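PDB 3LOP: substrate binding periplasmic protein from Ralstonia solanacearum, which binds leucine between its two lobes and probably serves as the periplasmic receptor of an amino-acid uptake system. Local coordinates for residues M132-A135 and L136-G140; S260-P263 and V264-E267. All coordinates share one frame; numbering follows the deposited sequence.

Interaction 1. Residues M132-A135 and L136-G140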
loop_
_atom_site.group_PDB
_atom_site.type_symbol
_atom_site.label_atom_id
_atom_site.label_comp_id
_atom_site.label_asym_id
_atom_site.label_seq_id
_atom_site.Cartn_x
_atom_site.Cartn_y
_atom_site.Cartn_z
HETATM N N MSE A 132 -12.036 -11.258 0.834
HETATM C CA MSE A 132 -12.802 -10.974 -0.381
HETATM C C MSE A 132 -13.255 -12.213 -1.145
HETATM O O MSE A 132 -14.405 -12.293 -1.578
HETATM C CB MSE A 132 -11.997 -10.085 -1.334
HETATM C CG MSE A 132 -11.871 -8.642 -0.896
HETATM SE SE MSE A 132 -11.000 -7.561 -2.245
HETATM C CE MSE A 132 -9.166 -7.834 -1.705
ATOM N N ILE A 133 -12.351 -13.167 -1.330
ATOM C CA ILE A 133 -12.693 -14.375 -2.063
ATOM C C ILE A 133 -13.705 -15.221 -1.296
ATOM O O ILE A 133 -14.655 -15.739 -1.880
ATOM C CB ILE A 133 -11.426 -15.209 -2.382
ATOM C CG1 ILE A 133 -10.490 -14.396 -3.280
ATOM C CG2 ILE A 133 -11.811 -16.509 -3.078
ATOM C CD1 ILE A 133 -11.101 -14.001 -4.614
ATOM N N THR A 134 -13.520 -15.345 0.014
ATOM C CA THR A 134 -14.455 -16.131 0.811
ATOM C C THR A 134 -15.847 -15.507 0.753
ATOM O O THR A 134 -16.853 -16.216 0.753
ATOM C CB THR A 134 -13.991 -16.237 2.275
ATOM O OG1 THR A 134 -12.741 -16.932 2.323
ATOM C CG2 THR A 134 -15.011 -17.000 3.108
ATOM N N ALA A 135 -15.901 -14.179 0.697
ATOM C CA ALA A 135 -17.180 -13.482 0.613
ATOM C C ALA A 135 -17.874 -13.853 -0.697
ATOM O O ALA A 135 -19.084 -14.084 -0.720
ATOM C CB ALA A 135 -16.965 -11.974 0.690
ATOM N N LEU A 136 -17.105 -13.913 -1.782
ATOM C CA LEU A 136 -17.654 -14.266 -3.091
ATOM C C LEU A 136 -18.185 -15.693 -3.089
ATOM O O LEU A 136 -19.302 -15.953 -3.541
ATOM C CB LEU A 136 -16.586 -14.138 -4.181
ATOM C CG LEU A 136 -16.142 -12.742 -4.635
ATOM C CD1 LEU A 136 -14.965 -12.882 -5.583
ATOM C CD2 LEU A 136 -17.287 -12.021 -5.317
ATOM N N VAL A 137 -17.372 -16.614 -2.584
ATOM C CA VAL A 137 -17.754 -18.018 -2.518
ATOM C C VAL A 137 -19.013 -18.185 -1.674
ATOM O O VAL A 137 -19.913 -18.945 -2.028
ATOM C CB VAL A 137 -16.615 -18.874 -1.912
ATOM C CG1 VAL A 137 -17.100 -20.292 -1.638
ATOM C CG2 VAL A 137 -15.428 -18.908 -2.864
ATOM N N THR A 138 -19.080 -17.457 -0.562
ATOM C CA THR A 138 -20.229 -17.555 0.326
ATOM C C THR A 138 -21.533 -17.146 -0.353
ATOM O O THR A 138 -22.594 -17.685 -0.032
ATOM C CB THR A 138 -20.014 -16.711 1.599
ATOM O OG1 THR A 138 -18.878 -17.221 2.313
ATOM C CG2 THR A 138 -21.242 -16.775 2.507
ATOM N N ILE A 139 -21.461 -16.207 -1.293
ATOM C CA ILE A 139 -22.662 -15.769 -1.995
ATOM C C ILE A 139 -22.932 -16.578 -3.262
ATOM O O ILE A 139 -23.805 -16.226 -4.051
ATOM C CB ILE A 139 -22.612 -14.266 -2.365
ATOM C CG1 ILE A 139 -21.457 -13.990 -3.324
ATOM C CG2 ILE A 139 -22.484 -13.431 -1.103
ATOM C CD1 ILE A 139 -21.444 -12.574 -3.866
ATOM N N GLY A 140 -22.172 -17.650 -3.465
ATOM C CA GLY A 140 -22.408 -18.504 -4.617
ATOM C C GLY A 140 -21.537 -18.397 -5.852
ATOM O O GLY A 140 -21.764 -19.126 -6.820
#

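Interaction 2. Residues S260-P263 and V264-E267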
loop_
_atom_site.group_PDB
_atom_site.type_symbol
_atom_site.label_atom_id
_atom_site.label_comp_id
_atom_site.label_asym_id
_atom_site.label_seq_id
_atom_site.Cartn_x
_atom_site.Cartn_y
_atom_site.Cartn_z
ATOM N N SER A 260 -14.988 11.026 7.171
ATOM C CA SER A 260 -14.378 12.265 7.635
ATOM C C SER A 260 -14.233 12.381 9.150
ATOM O O SER A 260 -13.336 13.072 9.627
ATOM C CB SER A 260 -15.155 13.472 7.100
ATOM O OG SER A 260 -16.474 13.501 7.607
ATOM N N VAL A 261 -15.096 11.707 9.907
ATOM C CA VAL A 261 -15.010 11.791 11.363
ATOM C C VAL A 261 -13.947 10.897 11.988
ATOM O O VAL A 261 -13.649 11.026 13.173
ATOM C CB VAL A 261 -16.366 11.484 12.054
ATOM C CG1 VAL A 261 -17.425 12.472 11.588
ATOM C CG2 VAL A 261 -16.788 10.054 11.776
ATOM N N ASN A 262 -13.374 9.986 11.206
ATOM C CA ASN A 262 -12.331 9.121 11.744
ATOM C C ASN A 262 -11.181 10.012 12.228
ATOM O O ASN A 262 -10.761 10.924 11.522
ATOM C CB ASN A 262 -11.847 8.155 10.662
ATOM C CG ASN A 262 -10.619 7.378 11.086
ATOM O OD1 ASN A 262 -9.497 7.873 10.991
ATOM N ND2 ASN A 262 -10.826 6.162 11.572
ATOM N N PRO A 263 -10.668 9.766 13.448
ATOM C CA PRO A 263 -9.570 10.570 14.003
ATOM C C PRO A 263 -8.343 10.762 13.113
ATOM O O PRO A 263 -7.781 11.852 13.070
ATOM C CB PRO A 263 -9.227 9.840 15.299
ATOM C CG PRO A 263 -10.554 9.304 15.727
ATOM C CD PRO A 263 -11.139 8.777 14.435
ATOM N N VAL A 264 -7.922 9.713 12.415
ATOM C CA VAL A 264 -6.755 9.832 11.548
ATOM C C VAL A 264 -7.071 10.747 10.368
ATOM O O VAL A 264 -6.255 11.586 9.985
ATOM C CB VAL A 264 -6.299 8.451 11.021
ATOM C CG1 VAL A 264 -5.129 8.619 10.058
ATOM C CG2 VAL A 264 -5.888 7.564 12.183
ATOM N N ILE A 265 -8.266 10.591 9.804
ATOM C CA ILE A 265 -8.677 11.411 8.673
ATOM C C ILE A 265 -8.811 12.859 9.131
ATOM O O ILE A 265 -8.437 13.787 8.408
ATOM C CB ILE A 265 -10.012 10.907 8.074
ATOM C CG1 ILE A 265 -9.854 9.446 7.630
ATOM C CG2 ILE A 265 -10.425 11.777 6.895
ATOM C CD1 ILE A 265 -8.669 9.184 6.687
ATOM N N ARG A 266 -9.334 13.056 10.338
ATOM C CA ARG A 266 -9.459 14.409 10.854
ATOM C C ARG A 266 -8.080 15.030 11.039
ATOM O O ARG A 266 -7.878 16.196 10.702
ATOM C CB ARG A 266 -10.250 14.434 12.170
ATOM C CG ARG A 266 -11.754 14.386 11.929
ATOM C CD ARG A 266 -12.584 14.729 13.157
ATOM N NE ARG A 266 -12.654 13.641 14.127
ATOM C CZ ARG A 266 -11.935 13.581 15.242
ATOM N NH1 ARG A 266 -11.078 14.550 15.535
ATOM N NH2 ARG A 266 -12.087 12.559 16.072
ATOM N N GLU A 267 -7.123 14.260 11.554
ATOM C CA GLU A 267 -5.781 14.807 11.738
ATOM C C GLU A 267 -5.140 15.130 10.389
ATOM O O GLU A 267 -4.437 16.133 10.247
ATOM C CB GLU A 267 -4.880 13.843 12.525
ATOM C CG GLU A 267 -3.571 14.525 12.950
ATOM C CD GLU A 267 -2.565 13.607 13.618
ATOM O OE1 GLU A 267 -2.847 12.401 13.777
ATOM O OE2 GLU A 267 -1.479 14.107 13.985
#

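Interaction 1. Residues M132-A135 and L136-G140
A Schellman motif closes the C-terminal end of helix 125-138, and the side chains of Thr134 and Thr138, Ile133 and Leu136, and Ile133 and Val137 meet along its last turns. Thr134 O is doubly gripped: Thr138 N donates to it in the regular helical bond at 2.9 Å, while Thr138 OG1 donates to the same Thr134 O at 2.7 Å. The two donors come from opposite faces of the carbonyl plane, the hydroxyl tilted 35° out of it. With OG1 beside its own backbone N (chi1 -62°), Thr138 turns the hydroxyl back along the helix, and its polar end is tied to the preceding turn. Thr134 holds its OG1 in the same position and likewise reaches back, to Asp130 O; its CG2 lies 4.0 Å from Thr138 OG1.

On the buried side, Ile133 and Leu136 meet through methyl ends, CD1 of Ile133 standing 4.1 Å from CD1 of Leu136. Ile133 CG2 faces Val137 CG2 more loosely. This apolar flank packs against Leu165 of helix 152-166 and against Phe201 and Ala199 of strand 199-203, so the helix covers one side of the parallel sheet that holds this strand.

Ile139 is the first residue to leave helical angles, yet its N still donates to Ala135 O at 3.2 Å. Gly140 follows with positive phi (101°), and the turn is sealed by Val141 N reaching Leu136 O and by Gly140 N donating to Val137 O at 3.0 Å.

Interaction 2. Residues S260-P263 and V264-E267
The side chains of Asn262 and Ile265 cross at about a right angle at the start of helix 263-275, where Asn262 is the N-cap. CG of Asn262 stands opposite its backbone N (chi1 171°), and this swings the carboxamide over the first turn. OD1 of Asn262 then accepts from Ile265 N at 3.2 Å, in the carbonyl plane and on a lone pair, and more weakly from Val264 N at 2.8 Å, where the angle at the hydrogen is only 127°. One oxygen thus serves two backbone N-H groups of the opening turn, Ile265 N well and Val264 N only weakly. Ile265 runs across the Asn262 side chain, its CG1 3.9 Å from Asn262 CB, while its CG2 approaches Ser260 CA.

Arg266 folds back over the outer side of the turn. Its chain bends at chi3 (-77°) and brings the guanidinium beside Pro263, whose CA sits over one face, offset toward the rim. The Pro263 ring and the Arg266 side chain run obliquely to each other, with CG of the proline ring 3.6 Å from Arg266 NH2. Val261 O lies at the guanidinium edge, somewhat tilted from its plane, and accepts from Arg266 NE; the donor stands well above the carbonyl plane of Val261.

Toward the interior, Val264 meets Val291 and Ile265 meets Val287 of helix 284-303. Glu267 extends to Lys294 in a salt bridge and to Trp35 in a hydrogen bond. Regular helical bonding begins with Arg266 N donating to Asn262 O at 2.8 Å, followed by Glu267 N donating to Pro263 O at 2.9 Å.

How the interactions relate
Interaction 1 comes first along the chain, and the centres of the two interactions lie about 31 Å apart. Their nearest atoms remain about 19 Å from each other, so they do not touch. They mark opposite kinds of helix end: 132-140 finishes helix 125-138, whereas 260-267 begins helix 263-275. The first belongs to the lobe built on the four-stranded parallel sheet with strand 199-203; the second packs on helix 284-303 in the other lobe, as in the two-lobed periplasmic binding protein fold. Leucine is bound between these lobes. None of the residues in either interaction lines the leucine pocket; the side chain of Met132 in interaction 1 is still about 12 Å from the ligand.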